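Local structure of putative aspartate aminotransferase (Thermus thermophilus, 1IUG) at residues L127-T132 and V161-V166; G135-L140 and R279-V284; L263-G268 and A285-P290. The protein is a pyridoxal-phosphate enzyme of the class-V aminotransferase family that probably transfers amino groups between amino acids such as aspartate and 2-oxo acids. All coordinates share one frame; numbering follows the deposited sequence.

Contact 1 (L127-T132 and V161-V166); sequences LVHSET and VTSLLV
This contact belongs to the cofactor pocket at the carboxyl ends of two neighbouring parallel strands, 124-128 and 155-159: three hydroxyls of S130, T132 and T162 meet in the loops that follow. T162 OG1 lies at the centre of the group. It is hydrogen-bonded to S130 OG at 2.8 Å and to T132 OG1 at 2.7 Å, so two bonds from one segment grip a single oxygen of the other. The torsion of T162 accounts for this: its OG1 stands between the backbone N and the carbonyl carbon (chi1 55°), which presents the hydroxyl to the opposing loop, while CG2 comes against T132 OG1. The chain of hydroxyls runs on at both ends. S130 OG is also bonded to S281 OG, and T132 OG1 to O3 of the cofactor carried by the modified lysine at position 185, which is consistent with T162 acting as a second-shell residue behind T132. A water reinforces the joint from the backbone side, accepting from S130 N at 3.1 Å and from T162 N at 3.2 Å and so bridging the two backbones. Beyond it, H129 turns the CD2 corner of its ring to S163, with CD2 3.2 Å from S163 OG and the hydroxyl approaching obliquely; S163 OG also makes a weak hydrogen bond to M160 O. Loops at the C-terminal ends of the parallel strands of the large sheet, as here, form the cofactor site in fold type I pyridoxal-phosphate enzymes.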
loop_
_atom_site.group_PDB
_atom_site.type_symbol
_atom_site.label_atom_id
_atom_site.label_comp_id
_atom_site.label_asym_id
_atom_site.label_seq_id
_atom_site.Cartn_x
_atom_site.Cartn_y
_atom_site.Cartn_z
ATOM N N LEU A 127 5.702 -21.541 -5.719
ATOM C CA LEU A 127 6.959 -21.753 -5.015
ATOM C C LEU A 127 7.536 -20.488 -4.402
ATOM O O LEU A 127 7.344 -19.391 -4.917
ATOM C CB LEU A 127 7.997 -22.332 -5.982
ATOM C CG LEU A 127 7.746 -23.699 -6.618
ATOM C CD1 LEU A 127 8.671 -23.875 -7.820
ATOM C CD2 LEU A 127 7.958 -24.805 -5.594
ATOM N N VAL A 128 8.239 -20.661 -3.288
ATOM C CA VAL A 128 8.911 -19.557 -2.619
ATOM C C VAL A 128 10.396 -19.767 -2.924
ATOM O O VAL A 128 10.991 -20.767 -2.512
ATOM C CB VAL A 128 8.654 -19.555 -1.093
ATOM C CG1 VAL A 128 9.503 -18.493 -0.416
ATOM C CG2 VAL A 128 7.188 -19.268 -0.820
ATOM N N HIS A 129 10.961 -18.853 -3.706
ATOM C CA HIS A 129 12.360 -18.927 -4.113
ATOM C C HIS A 129 13.302 -18.892 -2.908
ATOM O O HIS A 129 14.107 -19.804 -2.704
ATOM C CB HIS A 129 12.680 -17.790 -5.085
ATOM C CG HIS A 129 13.951 -17.987 -5.848
ATOM N ND1 HIS A 129 14.730 -19.116 -5.714
ATOM C CD2 HIS A 129 14.575 -17.204 -6.757
ATOM C CE1 HIS A 129 15.781 -19.018 -6.508
ATOM N NE2 HIS A 129 15.711 -17.867 -7.151
ATOM N N SER A 130 13.188 -17.837 -2.111
ATOM C CA SER A 130 14.000 -17.679 -0.917
ATOM C C SER A 130 13.063 -17.654 0.292
ATOM O O SER A 130 12.316 -16.693 0.491
ATOM C CB SER A 130 14.817 -16.390 -1.007
ATOM O OG SER A 130 15.491 -16.128 0.209
ATOM N N GLU A 131 13.046 -18.756 1.041
ATOM C CA GLU A 131 12.202 -18.879 2.227
ATOM C C GLU A 131 12.926 -18.175 3.370
ATOM O O GLU A 131 13.711 -18.779 4.108
ATOM C CB GLU A 131 11.945 -20.364 2.543
ATOM C CG GLU A 131 11.069 -20.627 3.770
ATOM C CD GLU A 131 9.744 -19.875 3.740
ATOM O OE1 GLU A 131 8.801 -20.331 3.058
ATOM O OE2 GLU A 131 9.640 -18.827 4.413
ATOM N N THR A 132 12.656 -16.880 3.494
ATOM C CA THR A 132 13.288 -16.029 4.497
ATOM C C THR A 132 13.219 -16.521 5.944
ATOM O O THR A 132 14.151 -16.289 6.728
ATOM C CB THR A 132 12.724 -14.602 4.422
ATOM O OG1 THR A 132 12.521 -14.251 3.046
ATOM C CG2 THR A 132 13.704 -13.619 5.039
ATOM N N VAL A 161 10.445 -12.379 -3.239
ATOM C CA VAL A 161 10.586 -11.222 -2.363
ATOM C C VAL A 161 11.990 -11.044 -1.812
ATOM O O VAL A 161 12.470 -9.911 -1.737
ATOM C CB VAL A 161 9.538 -11.204 -1.225
ATOM C CG1 VAL A 161 9.776 -10.011 -0.319
ATOM C CG2 VAL A 161 8.130 -11.111 -1.809
ATOM N N THR A 162 12.646 -12.138 -1.416
ATOM C CA THR A 162 14.017 -12.034 -0.910
ATOM C C THR A 162 15.072 -12.643 -1.833
ATOM O O THR A 162 16.141 -13.049 -1.377
ATOM C CB THR A 162 14.196 -12.586 0.532
ATOM O OG1 THR A 162 13.733 -13.933 0.608
ATOM C CG2 THR A 162 13.455 -11.721 1.531
ATOM N N SER A 163 14.746 -12.760 -3.119
ATOM C CA SER A 163 15.702 -13.265 -4.100
ATOM C C SER A 163 16.005 -12.161 -5.122
ATOM O O SER A 163 17.117 -12.086 -5.649
ATOM C CB SER A 163 15.203 -14.541 -4.787
ATOM O OG SER A 163 13.997 -14.334 -5.497
ATOM N N LEU A 164 15.035 -11.276 -5.355
ATOM C CA LEU A 164 15.218 -10.170 -6.296
ATOM C C LEU A 164 16.307 -9.224 -5.787
ATOM O O LEU A 164 16.188 -8.674 -4.695
ATOM C CB LEU A 164 13.914 -9.386 -6.485
ATOM C CG LEU A 164 13.975 -8.234 -7.500
ATOM C CD1 LEU A 164 14.131 -8.788 -8.906
ATOM C CD2 LEU A 164 12.730 -7.375 -7.410
ATOM N N LEU A 165 17.361 -9.056 -6.587
ATOM C CA LEU A 165 18.503 -8.188 -6.262
ATOM C C LEU A 165 19.366 -8.715 -5.110
ATOM O O LEU A 165 20.205 -7.999 -4.561
ATOM C CB LEU A 165 18.040 -6.757 -5.961
ATOM C CG LEU A 165 18.663 -5.673 -6.843
ATOM C CD1 LEU A 165 18.165 -5.825 -8.266
ATOM C CD2 LEU A 165 18.320 -4.296 -6.305
ATOM N N VAL A 166 19.151 -9.974 -4.757
ATOM C CA VAL A 166 19.902 -10.619 -3.690
ATOM C C VAL A 166 20.654 -11.785 -4.326
ATOM O O VAL A 166 21.833 -11.992 -4.063
ATOM C CB VAL A 166 18.954 -11.127 -2.578
ATOM C CG1 VAL A 166 19.733 -11.848 -1.504
ATOM C CG2 VAL A 166 18.199 -9.961 -1.973
HETATM O O HOH W 1 11.698 -15.166 -1.792
#

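Contact 2 (G135-L140 and R279-V284); sequences GALADL and RFSPAV
A single backbone bridge joins A136 of strand 136-137 to F280 in the loop that leads into strand 285-288. The hydrogen bonds are made by the residues next to them: S281 N donates to G135 O at 3.1 Å, and L137 N to R279 O at 3.2 Å. R279 O also receives a CA-H...O contact from A136 CA, at 3.3 Å. G135 and A136 sit opposite E131 in a G1 beta bulge, and G135 has a positive phi (87°) that suits glycine, since a CB would clash with the carbonyl oxygen before it. V284, which ends a type I turn begun at S281, lays CG1 3.7 Å from G135 CA and comes near the predicted substrate-binding R322 with its side chain. A water sits 2.7 Å from both G135 O and V284 O, while S281 OG passes out of the bridge to S130 OG. L137 reaches across with its CD2 branch to F280 O, 3.7 Å away. The outer end is ionic. R279 bends twice along its chain, carrying its guanidinium back past the L137 carbonyl to D139, the N-cap residue of helix 140-150. There D139 OD2 meets R279 NH2 at 3.2 Å in a salt bridge made through one oxygen and one nitrogen, the carboxylate and guanidinium planes turned 44° apart.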
loop_
_atom_site.group_PDB
_atom_site.type_symbol
_atom_site.label_atom_id
_atom_site.label_comp_id
_atom_site.label_asym_id
_atom_site.label_seq_id
_atom_site.Cartn_x
_atom_site.Cartn_y
_atom_site.Cartn_z
ATOM N N GLY A 135 15.859 -19.464 5.697
ATOM C CA GLY A 135 17.117 -19.161 5.033
ATOM C C GLY A 135 17.371 -20.133 3.896
ATOM O O GLY A 135 18.477 -20.199 3.354
ATOM N N ALA A 136 16.331 -20.874 3.519
ATOM C CA ALA A 136 16.425 -21.866 2.456
ATOM C C ALA A 136 16.201 -21.303 1.057
ATOM O O ALA A 136 15.362 -20.425 0.849
ATOM C CB ALA A 136 15.450 -23.009 2.721
ATOM N N LEU A 137 16.951 -21.841 0.099
ATOM C CA LEU A 137 16.851 -21.433 -1.294
ATOM C C LEU A 137 16.388 -22.626 -2.121
ATOM O O LEU A 137 17.079 -23.641 -2.196
ATOM C CB LEU A 137 18.216 -20.965 -1.804
ATOM C CG LEU A 137 18.258 -20.380 -3.217
ATOM C CD1 LEU A 137 17.463 -19.083 -3.247
ATOM C CD2 LEU A 137 19.699 -20.133 -3.635
ATOM N N ALA A 138 15.215 -22.512 -2.732
ATOM C CA ALA A 138 14.682 -23.590 -3.556
ATOM C C ALA A 138 15.317 -23.572 -4.944
ATOM O O ALA A 138 15.699 -22.512 -5.445
ATOM C CB ALA A 138 13.167 -23.467 -3.670
ATOM N N ASP A 139 15.439 -24.752 -5.551
ATOM C CA ASP A 139 16.007 -24.888 -6.893
ATOM C C ASP A 139 14.882 -24.632 -7.889
ATOM O O ASP A 139 14.333 -25.558 -8.484
ATOM C CB ASP A 139 16.578 -26.296 -7.089
ATOM C CG ASP A 139 17.523 -26.394 -8.282
ATOM O OD1 ASP A 139 17.490 -25.514 -9.174
ATOM O OD2 ASP A 139 18.308 -27.362 -8.325
ATOM N N LEU A 140 14.570 -23.354 -8.075
ATOM C CA LEU A 140 13.497 -22.910 -8.950
ATOM C C LEU A 140 13.447 -23.483 -10.369
ATOM O O LEU A 140 12.419 -24.024 -10.773
ATOM C CB LEU A 140 13.474 -21.375 -8.997
ATOM C CG LEU A 140 12.127 -20.676 -8.820
ATOM C CD1 LEU A 140 11.458 -21.141 -7.539
ATOM C CD2 LEU A 140 12.346 -19.177 -8.782
ATOM N N ARG A 279 20.197 -25.713 1.676
ATOM C CA ARG A 279 20.455 -24.842 0.537
ATOM C C ARG A 279 20.447 -23.428 1.096
ATOM O O ARG A 279 19.459 -22.993 1.691
ATOM C CB ARG A 279 19.337 -24.993 -0.491
ATOM C CG ARG A 279 19.552 -26.075 -1.531
ATOM C CD ARG A 279 20.796 -25.817 -2.357
ATOM N NE ARG A 279 20.590 -26.171 -3.761
ATOM C CZ ARG A 279 19.890 -25.442 -4.628
ATOM N NH1 ARG A 279 19.313 -24.306 -4.247
ATOM N NH2 ARG A 279 19.786 -25.837 -5.890
ATOM N N PHE A 280 21.532 -22.701 0.875
ATOM C CA PHE A 280 21.652 -21.359 1.418
ATOM C C PHE A 280 21.250 -20.197 0.522
ATOM O O PHE A 280 21.730 -20.063 -0.603
ATOM C CB PHE A 280 23.072 -21.143 1.947
ATOM C CG PHE A 280 23.514 -22.194 2.923
ATOM C CD1 PHE A 280 23.996 -23.422 2.470
ATOM C CD2 PHE A 280 23.419 -21.974 4.290
ATOM C CE1 PHE A 280 24.373 -24.417 3.371
ATOM C CE2 PHE A 280 23.793 -22.958 5.200
ATOM C CZ PHE A 280 24.270 -24.184 4.740
ATOM N N SER A 281 20.343 -19.376 1.039
ATOM C CA SER A 281 19.885 -18.177 0.353
ATOM C C SER A 281 20.788 -17.050 0.846
ATOM O O SER A 281 21.111 -16.984 2.032
ATOM C CB SER A 281 18.440 -17.864 0.732
ATOM O OG SER A 281 18.063 -16.586 0.254
ATOM N N PRO A 282 21.216 -16.155 -0.058
ATOM C CA PRO A 282 22.085 -15.038 0.323
ATOM C C PRO A 282 21.346 -13.934 1.095
ATOM O O PRO A 282 21.960 -12.970 1.539
ATOM C CB PRO A 282 22.573 -14.500 -1.030
ATOM C CG PRO A 282 22.263 -15.610 -2.023
ATOM C CD PRO A 282 20.980 -16.164 -1.511
ATOM N N ALA A 283 20.033 -14.085 1.253
ATOM C CA ALA A 283 19.209 -13.083 1.931
ATOM C C ALA A 283 19.283 -13.050 3.451
ATOM O O ALA A 283 19.029 -12.009 4.060
ATOM C CB ALA A 283 17.754 -13.234 1.499
ATOM N N VAL A 284 19.625 -14.175 4.068
ATOM C CA VAL A 284 19.670 -14.239 5.525
ATOM C C VAL A 284 20.471 -15.442 6.012
ATOM O O VAL A 284 20.639 -16.420 5.281
ATOM C CB VAL A 284 18.211 -14.313 6.089
ATOM C CG1 VAL A 284 17.487 -15.522 5.520
ATOM C CG2 VAL A 284 18.198 -14.343 7.614
HETATM O O HOH W 2 20.701 -19.003 4.403
#

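Contact 3 (L263-G268 and A285-P290); sequences LLYGVG and AAFYLP
Segment 263-268 of helix 250-270 and strand 285-288, which touch through Y265 and A285, run in nearly the same direction, their short axes 18° apart and 8.6 Å away at closest approach. The contact is a helix packed on the five-stranded mixed sheet, and Y265 and F287 carry much of it. The Y265 ring lies beside the strand so that A285 CB rests over one face, 3.9 Å from the ring centroid and close to the normal, a CH-pi contact. The hydroxyl goes further and takes a nearly straight hydrogen bond from A286 N, at 3.0 Å from Y265 OH. Further along the strand, F287 meets the ring of Y265: the edge of the Y265 ring points to the F287 face in an offset edge-to-face arrangement, with the planes at 64° and the nearest atoms, Y265 CD2 and F287 CE2, 3.5 Å apart. With CG anti to its own carbonyl carbon (chi1 -62°), F287 brings its ring back to the helix, where CZ meets L264 O at 3.4 Å, the oxygen arriving at the ring edge. G268 lies alongside, CA 3.9 Å from F287 CE2, and a CB here would collide with that ring atom. L264 adds a plain apolar touch, its CB 3.9 Å from A285 CB. A phenylalanine in place of Y265 would probably keep much of the ring packing but leave A286 N without its hydroxyl acceptor inside a buried contact. F280 meets Y265 edge-to-face as well, while the A286 side chain turns from the helix and touches R322. The chemistry is thus mainly apolar and aromatic, and its one polar bond across the contact ties a helix side chain directly to the strand backbone.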
loop_
_atom_site.group_PDB
_atom_site.type_symbol
_atom_site.label_atom_id
_atom_site.label_comp_id
_atom_site.label_asym_id
_atom_site.label_seq_id
_atom_site.Cartn_x
_atom_site.Cartn_y
_atom_site.Cartn_z
ATOM N N LEU A 263 29.900 -14.700 5.108
ATOM C CA LEU A 263 30.733 -14.172 6.183
ATOM C C LEU A 263 30.051 -14.438 7.527
ATOM O O LEU A 263 30.710 -14.806 8.501
ATOM C CB LEU A 263 30.948 -12.668 5.988
ATOM C CG LEU A 263 31.831 -11.940 7.002
ATOM C CD1 LEU A 263 33.268 -12.442 6.898
ATOM C CD2 LEU A 263 31.768 -10.443 6.751
ATOM N N LEU A 264 28.729 -14.268 7.565
ATOM C CA LEU A 264 27.950 -14.494 8.783
ATOM C C LEU A 264 27.908 -15.973 9.165
ATOM O O LEU A 264 28.026 -16.316 10.342
ATOM C CB LEU A 264 26.529 -13.954 8.625
ATOM C CG LEU A 264 26.391 -12.446 8.404
ATOM C CD1 LEU A 264 24.925 -12.090 8.216
ATOM C CD2 LEU A 264 26.991 -11.687 9.572
ATOM N N TYR A 265 27.725 -16.842 8.173
ATOM C CA TYR A 265 27.698 -18.280 8.421
ATOM C C TYR A 265 29.069 -18.769 8.864
ATOM O O TYR A 265 29.169 -19.676 9.688
ATOM C CB TYR A 265 27.243 -19.049 7.179
ATOM C CG TYR A 265 25.739 -19.203 7.073
ATOM C CD1 TYR A 265 25.039 -18.669 5.993
ATOM C CD2 TYR A 265 25.018 -19.898 8.049
ATOM C CE1 TYR A 265 23.665 -18.822 5.881
ATOM C CE2 TYR A 265 23.638 -20.058 7.949
ATOM C CZ TYR A 265 22.969 -19.516 6.862
ATOM O OH TYR A 265 21.604 -19.659 6.754
ATOM N N GLY A 266 30.120 -18.145 8.334
ATOM C CA GLY A 266 31.475 -18.524 8.702
ATOM C C GLY A 266 31.729 -18.288 10.181
ATOM O O GLY A 266 32.252 -19.157 10.875
ATOM N N VAL A 267 31.325 -17.118 10.667
ATOM C CA VAL A 267 31.498 -16.748 12.071
ATOM C C VAL A 267 30.685 -17.645 13.004
ATOM O O VAL A 267 31.183 -18.082 14.043
ATOM C CB VAL A 267 31.100 -15.274 12.308
ATOM C CG1 VAL A 267 31.153 -14.936 13.790
ATOM C CG2 VAL A 267 32.019 -14.354 11.520
ATOM N N GLY A 268 29.436 -17.912 12.630
ATOM C CA GLY A 268 28.574 -18.752 13.444
ATOM C C GLY A 268 29.056 -20.189 13.545
ATOM O O GLY A 268 29.047 -20.777 14.628
ATOM N N ALA A 285 21.028 -15.327 7.216
ATOM C CA ALA A 285 21.788 -16.408 7.843
ATOM C C ALA A 285 20.987 -16.870 9.060
ATOM O O ALA A 285 20.773 -16.103 10.006
ATOM C CB ALA A 285 23.172 -15.921 8.266
ATOM N N ALA A 286 20.503 -18.109 9.010
ATOM C CA ALA A 286 19.706 -18.667 10.097
ATOM C C ALA A 286 20.496 -19.684 10.912
ATOM O O ALA A 286 21.141 -20.573 10.353
ATOM C CB ALA A 286 18.434 -19.296 9.543
ATOM N N PHE A 287 20.428 -19.551 12.236
ATOM C CA PHE A 287 21.146 -20.445 13.141
ATOM C C PHE A 287 20.267 -21.053 14.220
ATOM O O PHE A 287 19.328 -20.419 14.705
ATOM C CB PHE A 287 22.277 -19.697 13.855
ATOM C CG PHE A 287 23.332 -19.153 12.941
ATOM C CD1 PHE A 287 23.387 -17.791 12.663
ATOM C CD2 PHE A 287 24.281 -19.994 12.377
ATOM C CE1 PHE A 287 24.378 -17.273 11.834
ATOM C CE2 PHE A 287 25.277 -19.489 11.548
ATOM C CZ PHE A 287 25.327 -18.124 11.273
ATOM N N TYR A 288 20.589 -22.286 14.602
ATOM C CA TYR A 288 19.877 -22.956 15.685
ATOM C C TYR A 288 20.530 -22.444 16.967
ATOM O O TYR A 288 21.757 -22.322 17.037
ATOM C CB TYR A 288 20.050 -24.479 15.609
ATOM C CG TYR A 288 19.090 -25.172 14.674
ATOM C CD1 TYR A 288 19.537 -25.746 13.483
ATOM C CD2 TYR A 288 17.733 -25.263 14.981
ATOM C CE1 TYR A 288 18.657 -26.395 12.620
ATOM C CE2 TYR A 288 16.842 -25.909 14.124
ATOM C CZ TYR A 288 17.314 -26.472 12.945
ATOM O OH TYR A 288 16.440 -27.105 12.092
ATOM N N LEU A 289 19.711 -22.089 17.951
ATOM C CA LEU A 289 20.218 -21.608 19.231
ATOM C C LEU A 289 20.970 -22.724 19.950
ATOM O O LEU A 289 20.572 -23.888 19.891
ATOM C CB LEU A 289 19.063 -21.131 20.119
ATOM C CG LEU A 289 18.484 -19.738 19.875
ATOM C CD1 LEU A 289 17.193 -19.582 20.655
ATOM C CD2 LEU A 289 19.490 -18.677 20.285
ATOM N N PRO A 290 22.099 -22.388 20.599
ATOM C CA PRO A 290 22.880 -23.396 21.323
ATOM C C PRO A 290 22.041 -23.961 22.467
ATOM O O PRO A 290 21.093 -23.320 22.933
ATOM C CB PRO A 290 24.064 -22.594 21.858
ATOM C CG PRO A 290 24.216 -21.496 20.857
ATOM C CD PRO A 290 22.791 -21.088 20.601
#

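In the fold
From the N terminus, strand 124-128 runs into residues 127-132, and contact 1 closes the first loop when the chain returns at 161-166 after helix 140-150 and strand 155-159. Contact 2 opens inside that loop, at 135-140, but closes only at 279-284, so the two cross. Contact 3 opens at 263-268, before contact 2 has closed, and ends at 285-290, crossing it in turn; contacts 1 and 3 follow in series. Contact 2 is therefore the middle link, touching contact 1 through S130 and S281 and contact 3 through F280 and Y265. Together they tie the seven-stranded sheet and its cofactor loops to the five-stranded sheet and helix 250-270.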